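Long-range contacts in inactivation-no-after-potential D protein (Drosophila melanogaster, PDB 2QKU), which probably acts as a PDZ-domain scaffold that gathers phototransduction proteins into signalling complexes in the fly photoreceptor: residues D48-F53 against A68-A73; K52-A57 against G75-E80. All coordinates share one frame; numbering follows the deposited sequence.

How the contacts relate
Both contacts start from strand 49-53, and Lys-52 and Phe-53 belong to each. Contact 1 joins the strand to helix 63-71, whereas contact 2 pairs its end, and the turn that follows, with strand 76-83; their centres lie about 7 Å apart. A probable hydrogen bond links them, Thr-51 N standing 2.8 Å from Glu-80 O. Because Thr-51 and Lys-52 both face Glu-80, a classic beta bulge forms there. In the interior, SE of Met-79 lies 3.9 Å from CZ of Phe-70. Phe-70 also touches Leu-16, Leu-18 and Leu-20, beside the groove where PDZ domains generally bind peptide termini.

Contact 1 (D48-F53 against A68-A73); sequences DIITKF and ALFKGA
The rings of Phe-53 and Phe-70 form an offset stack, with centroids 4.5 Å apart and planes inclined by 26°. The displacement is unequal for the two: CE1 of Phe-53 sits over the centre of the Phe-70 ring, 3.8 Å above its plane, whereas CD1 of Phe-70 lies over the Phe-53 face toward its rim. The side chains themselves run nearly at right angles, one rising from the strand and the other reaching in from the helix. With CG anti to the backbone N (chi1 -168°), Phe-53 carries its ring alongside the backbone of Leu-69. There CE2 comes obliquely to 3.4 Å from the carbonyl O of Leu-69, and CB of Ala-73 meets the ring edge in its plane, 3.9 Å from CZ. Ile-50, three residues before Phe-53 on the same strand, approaches Phe-70 from the opposite direction; its CD1 abuts the ring edge 3.4 Å from CZ. Phe-70 is thus held at one face by Phe-53 and at its edge by Ile-50, while Leu-18 and Leu-20 of strand 18-23 add further cover. An alanine in place of Phe-53 is likely to leave the Phe-70 face without its stacking partner and open a gap beside Leu-69 and Ala-73. The contact is wholly apolar between the side chains and joins helix 63-71 and the residues that follow it to the sheet. Such a helix, packed on the antiparallel sheet and flanking the strand 18-23, is characteristic of the PDZ fold, in which the groove for peptide ligands generally runs between these two elements.

Contact 2 (K52-A57 against G75-E80); sequences KFNGDA and GKVSME
Asn-54 grips Ser-78 twice: its backbone N donates a nearly straight bond to Ser-78 O (2.7 Å, 172°), and its side-chain OD1 receives Ser-78 N at 2.9 Å. With CG beside the backbone N (chi1 -67°), the amide oxygen takes the place of a strand carbonyl just where the chain turns off. Next along, Lys-52 and Glu-80 form an antiparallel hydrogen-bonded pair, Glu-80 N bonding firmly to Lys-52 O at 2.9 Å while the return bond is weak. Their side chains run side by side to a salt bridge whose bond, Lys-52 NZ to Glu-80 OE2 at 3.1 Å, is weak. Between these pairs, on the buried face, Phe-53 CE1 packs 3.6 Å from CG1 of Val-77, and its CD1 lies 3.7 Å from CG of Met-79, a selenomethionine. Asn-54 is itself the second residue of the type I' turn from Phe-53 to Asp-56, and the backbone angles of Gly-55, the third, call for glycine. Water 1 ties Asn-54 ND2 to Lys-76 O, and Asp-7 of strand 2-9 binds Ser-78 OG. The chemistry is thus two-sided, with an apolar interior face and a polar outer one, and the asparagine amide prolongs the strand pairing into the turn.

Contact 1 (D48-F53 against A68-A73)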
loop_
_atom_site.group_PDB
_atom_site.type_symbol
_atom_site.label_atom_id
_atom_site.label_comp_id
_atom_site.label_asym_id
_atom_site.label_seq_id
_atom_site.Cartn_x
_atom_site.Cartn_y
_atom_site.Cartn_z
ATOM N N ASP A 48 -3.706 -2.970 -7.680
ATOM C CA ASP A 48 -2.471 -3.521 -7.132
ATOM C C ASP A 48 -2.737 -4.088 -5.744
ATOM O O ASP A 48 -3.548 -3.556 -4.992
ATOM C CB ASP A 48 -1.380 -2.447 -7.064
ATOM C CG ASP A 48 -0.712 -2.210 -8.412
ATOM O OD1 ASP A 48 -1.039 -2.936 -9.378
ATOM O OD2 ASP A 48 0.145 -1.303 -8.507
ATOM N N ILE A 49 -2.061 -5.182 -5.412
ATOM C CA ILE A 49 -2.242 -5.806 -4.112
ATOM C C ILE A 49 -0.998 -5.677 -3.247
ATOM O O ILE A 49 0.087 -6.124 -3.622
ATOM C CB ILE A 49 -2.570 -7.305 -4.245
ATOM C CG1 ILE A 49 -3.803 -7.501 -5.133
ATOM C CG2 ILE A 49 -2.845 -7.888 -2.871
ATOM C CD1 ILE A 49 -4.102 -8.962 -5.446
ATOM N N ILE A 50 -1.159 -5.048 -2.089
ATOM C CA ILE A 50 -0.056 -4.891 -1.154
ATOM C C ILE A 50 -0.059 -6.158 -0.299
ATOM O O ILE A 50 -1.024 -6.439 0.417
ATOM C CB ILE A 50 -0.272 -3.648 -0.291
ATOM C CG1 ILE A 50 -0.474 -2.442 -1.208
ATOM C CG2 ILE A 50 0.924 -3.432 0.635
ATOM C CD1 ILE A 50 -0.951 -1.220 -0.498
ATOM N N THR A 51 1.017 -6.930 -0.396
ATOM C CA THR A 51 1.130 -8.188 0.331
ATOM C C THR A 51 1.902 -8.056 1.629
ATOM O O THR A 51 1.822 -8.924 2.502
ATOM C CB THR A 51 1.827 -9.236 -0.529
ATOM O OG1 THR A 51 3.077 -8.707 -0.988
ATOM C CG2 THR A 51 0.962 -9.602 -1.723
ATOM N N LYS A 52 2.656 -6.973 1.757
ATOM C CA LYS A 52 3.443 -6.754 2.958
ATOM C C LYS A 52 3.619 -5.258 3.178
ATOM O O LYS A 52 3.852 -4.509 2.230
ATOM C CB LYS A 52 4.806 -7.442 2.810
ATOM C CG LYS A 52 5.615 -7.521 4.088
ATOM C CD LYS A 52 6.959 -8.224 3.868
ATOM C CE LYS A 52 6.791 -9.697 3.499
ATOM N NZ LYS A 52 8.098 -10.429 3.517
ATOM N N PHE A 53 3.498 -4.829 4.430
ATOM C CA PHE A 53 3.649 -3.419 4.780
ATOM C C PHE A 53 4.689 -3.308 5.895
ATOM O O PHE A 53 4.498 -3.839 6.993
ATOM C CB PHE A 53 2.309 -2.846 5.252
ATOM C CG PHE A 53 2.295 -1.352 5.361
ATOM C CD1 PHE A 53 2.235 -0.562 4.219
ATOM C CD2 PHE A 53 2.351 -0.732 6.604
ATOM C CE1 PHE A 53 2.230 0.828 4.309
ATOM C CE2 PHE A 53 2.349 0.656 6.705
ATOM C CZ PHE A 53 2.288 1.437 5.549
ATOM N N ALA A 68 -5.338 -0.242 9.891
ATOM C CA ALA A 68 -4.701 0.451 11.011
ATOM C C ALA A 68 -3.196 0.595 10.819
ATOM O O ALA A 68 -2.632 1.642 11.121
ATOM C CB ALA A 68 -4.986 -0.279 12.323
ATOM N N LEU A 69 -2.540 -0.451 10.320
ATOM C CA LEU A 69 -1.093 -0.387 10.105
ATOM C C LEU A 69 -0.789 0.661 9.050
ATOM O O LEU A 69 0.179 1.420 9.162
ATOM C CB LEU A 69 -0.550 -1.736 9.638
ATOM C CG LEU A 69 -0.489 -2.852 10.675
ATOM C CD1 LEU A 69 -0.153 -4.166 9.974
ATOM C CD2 LEU A 69 0.547 -2.510 11.735
ATOM N N PHE A 70 -1.627 0.697 8.021
ATOM C CA PHE A 70 -1.446 1.645 6.943
ATOM C C PHE A 70 -1.574 3.061 7.467
ATOM O O PHE A 70 -0.745 3.922 7.179
ATOM C CB PHE A 70 -2.501 1.423 5.869
ATOM C CG PHE A 70 -1.939 1.313 4.498
ATOM C CD1 PHE A 70 -1.665 0.064 3.947
ATOM C CD2 PHE A 70 -1.667 2.455 3.755
ATOM C CE1 PHE A 70 -1.127 -0.048 2.668
ATOM C CE2 PHE A 70 -1.129 2.361 2.477
ATOM C CZ PHE A 70 -0.857 1.105 1.930
ATOM N N LYS A 71 -2.630 3.298 8.232
ATOM C CA LYS A 71 -2.878 4.615 8.790
ATOM C C LYS A 71 -1.815 5.019 9.799
ATOM O O LYS A 71 -1.578 6.213 10.019
ATOM C CB LYS A 71 -4.264 4.650 9.434
ATOM C CG LYS A 71 -5.269 5.484 8.651
ATOM C CD LYS A 71 -5.191 5.200 7.150
ATOM C CE LYS A 71 -6.170 6.068 6.383
ATOM N NZ LYS A 71 -5.977 7.528 6.646
ATOM N N GLY A 72 -1.169 4.029 10.406
ATOM C CA GLY A 72 -0.141 4.329 11.384
ATOM C C GLY A 72 1.175 4.726 10.749
ATOM O O GLY A 72 2.098 5.153 11.442
ATOM N N ALA A 73 1.257 4.587 9.430
ATOM C CA ALA A 73 2.464 4.920 8.671
ATOM C C ALA A 73 3.100 6.239 9.091
ATOM O O ALA A 73 2.434 7.275 9.155
ATOM C CB ALA A 73 2.147 4.963 7.185
#

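Contact 2 (K52-A57 against G75-E80)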
loop_
_atom_site.group_PDB
_atom_site.type_symbol
_atom_site.label_atom_id
_atom_site.label_comp_id
_atom_site.label_asym_id
_atom_site.label_seq_id
_atom_site.Cartn_x
_atom_site.Cartn_y
_atom_site.Cartn_z
ATOM N N LYS A 52 2.656 -6.973 1.757
ATOM C CA LYS A 52 3.443 -6.754 2.958
ATOM C C LYS A 52 3.619 -5.258 3.178
ATOM O O LYS A 52 3.852 -4.509 2.230
ATOM C CB LYS A 52 4.806 -7.442 2.810
ATOM C CG LYS A 52 5.615 -7.521 4.088
ATOM C CD LYS A 52 6.959 -8.224 3.868
ATOM C CE LYS A 52 6.791 -9.697 3.499
ATOM N NZ LYS A 52 8.098 -10.429 3.517
ATOM N N PHE A 53 3.498 -4.829 4.430
ATOM C CA PHE A 53 3.649 -3.419 4.780
ATOM C C PHE A 53 4.689 -3.308 5.895
ATOM O O PHE A 53 4.498 -3.839 6.993
ATOM C CB PHE A 53 2.309 -2.846 5.252
ATOM C CG PHE A 53 2.295 -1.352 5.361
ATOM C CD1 PHE A 53 2.235 -0.562 4.219
ATOM C CD2 PHE A 53 2.351 -0.732 6.604
ATOM C CE1 PHE A 53 2.230 0.828 4.309
ATOM C CE2 PHE A 53 2.349 0.656 6.705
ATOM C CZ PHE A 53 2.288 1.437 5.549
ATOM N N ASN A 54 5.782 -2.605 5.602
ATOM C CA ASN A 54 6.888 -2.432 6.540
ATOM C C ASN A 54 7.387 -3.762 7.093
ATOM O O ASN A 54 7.685 -3.884 8.283
ATOM C CB ASN A 54 6.502 -1.495 7.690
ATOM C CG ASN A 54 6.278 -0.065 7.223
ATOM O OD1 ASN A 54 6.908 0.391 6.264
ATOM N ND2 ASN A 54 5.387 0.654 7.906
ATOM N N GLY A 55 7.480 -4.756 6.214
ATOM C CA GLY A 55 7.968 -6.062 6.619
ATOM C C GLY A 55 6.945 -7.035 7.174
ATOM O O GLY A 55 7.258 -8.216 7.346
ATOM N N ASP A 56 5.732 -6.564 7.462
ATOM C CA ASP A 56 4.700 -7.444 7.994
ATOM C C ASP A 56 3.787 -8.004 6.905
ATOM O O ASP A 56 3.162 -7.257 6.156
ATOM C CB ASP A 56 3.862 -6.708 9.039
ATOM C CG ASP A 56 4.677 -6.296 10.244
ATOM O OD1 ASP A 56 5.421 -7.150 10.768
ATOM O OD2 ASP A 56 4.573 -5.128 10.673
ATOM N N ALA A 57 3.722 -9.328 6.822
ATOM C CA ALA A 57 2.885 -9.988 5.836
ATOM C C ALA A 57 1.434 -9.694 6.182
ATOM O O ALA A 57 1.010 -9.896 7.325
ATOM C CB ALA A 57 3.142 -11.484 5.855
ATOM N N GLY A 75 7.172 8.219 8.771
ATOM C CA GLY A 75 8.571 8.151 8.396
ATOM C C GLY A 75 8.756 7.293 7.158
ATOM O O GLY A 75 8.030 7.440 6.172
ATOM N N LYS A 76 9.726 6.387 7.204
ATOM C CA LYS A 76 9.991 5.520 6.068
ATOM C C LYS A 76 8.867 4.503 5.917
ATOM O O LYS A 76 8.463 3.859 6.885
ATOM C CB LYS A 76 11.333 4.803 6.254
ATOM C CG LYS A 76 11.831 4.055 5.018
ATOM C CD LYS A 76 11.904 2.532 5.234
ATOM C CE LYS A 76 10.518 1.894 5.323
ATOM N NZ LYS A 76 10.580 0.435 5.630
ATOM N N VAL A 77 8.361 4.371 4.696
ATOM C CA VAL A 77 7.290 3.430 4.402
ATOM C C VAL A 77 7.776 2.439 3.342
ATOM O O VAL A 77 8.405 2.827 2.355
ATOM C CB VAL A 77 6.027 4.156 3.870
ATOM C CG1 VAL A 77 4.907 3.152 3.649
ATOM C CG2 VAL A 77 5.588 5.237 4.851
ATOM N N SER A 78 7.492 1.162 3.556
ATOM C CA SER A 78 7.903 0.129 2.617
ATOM C C SER A 78 6.762 -0.842 2.347
ATOM O O SER A 78 6.121 -1.332 3.279
ATOM C CB SER A 78 9.097 -0.639 3.180
ATOM O OG SER A 78 9.474 -1.681 2.301
HETATM N N MSE A 79 6.515 -1.121 1.070
HETATM C CA MSE A 79 5.443 -2.032 0.676
HETATM C C MSE A 79 5.915 -3.051 -0.350
HETATM O O MSE A 79 6.739 -2.736 -1.206
HETATM C CB MSE A 79 4.284 -1.262 0.034
HETATM C CG MSE A 79 3.703 -0.123 0.850
HETATM SE SE MSE A 79 2.414 0.889 -0.198
HETATM C CE MSE A 79 3.398 2.539 -0.396
ATOM N N GLU A 80 5.394 -4.271 -0.251
ATOM C CA GLU A 80 5.681 -5.315 -1.228
ATOM C C GLU A 80 4.363 -5.419 -1.986
ATOM O O GLU A 80 3.315 -5.645 -1.385
ATOM C CB GLU A 80 6.017 -6.641 -0.555
ATOM C CG GLU A 80 7.490 -6.788 -0.224
ATOM C CD GLU A 80 7.847 -8.200 0.187
ATOM O OE1 GLU A 80 7.555 -9.135 -0.591
ATOM O OE2 GLU A 80 8.418 -8.377 1.283
HETATM O O HOH W 1 5.534 3.667 8.152
HETATM O O HOH W 2 7.384 -4.247 3.416
#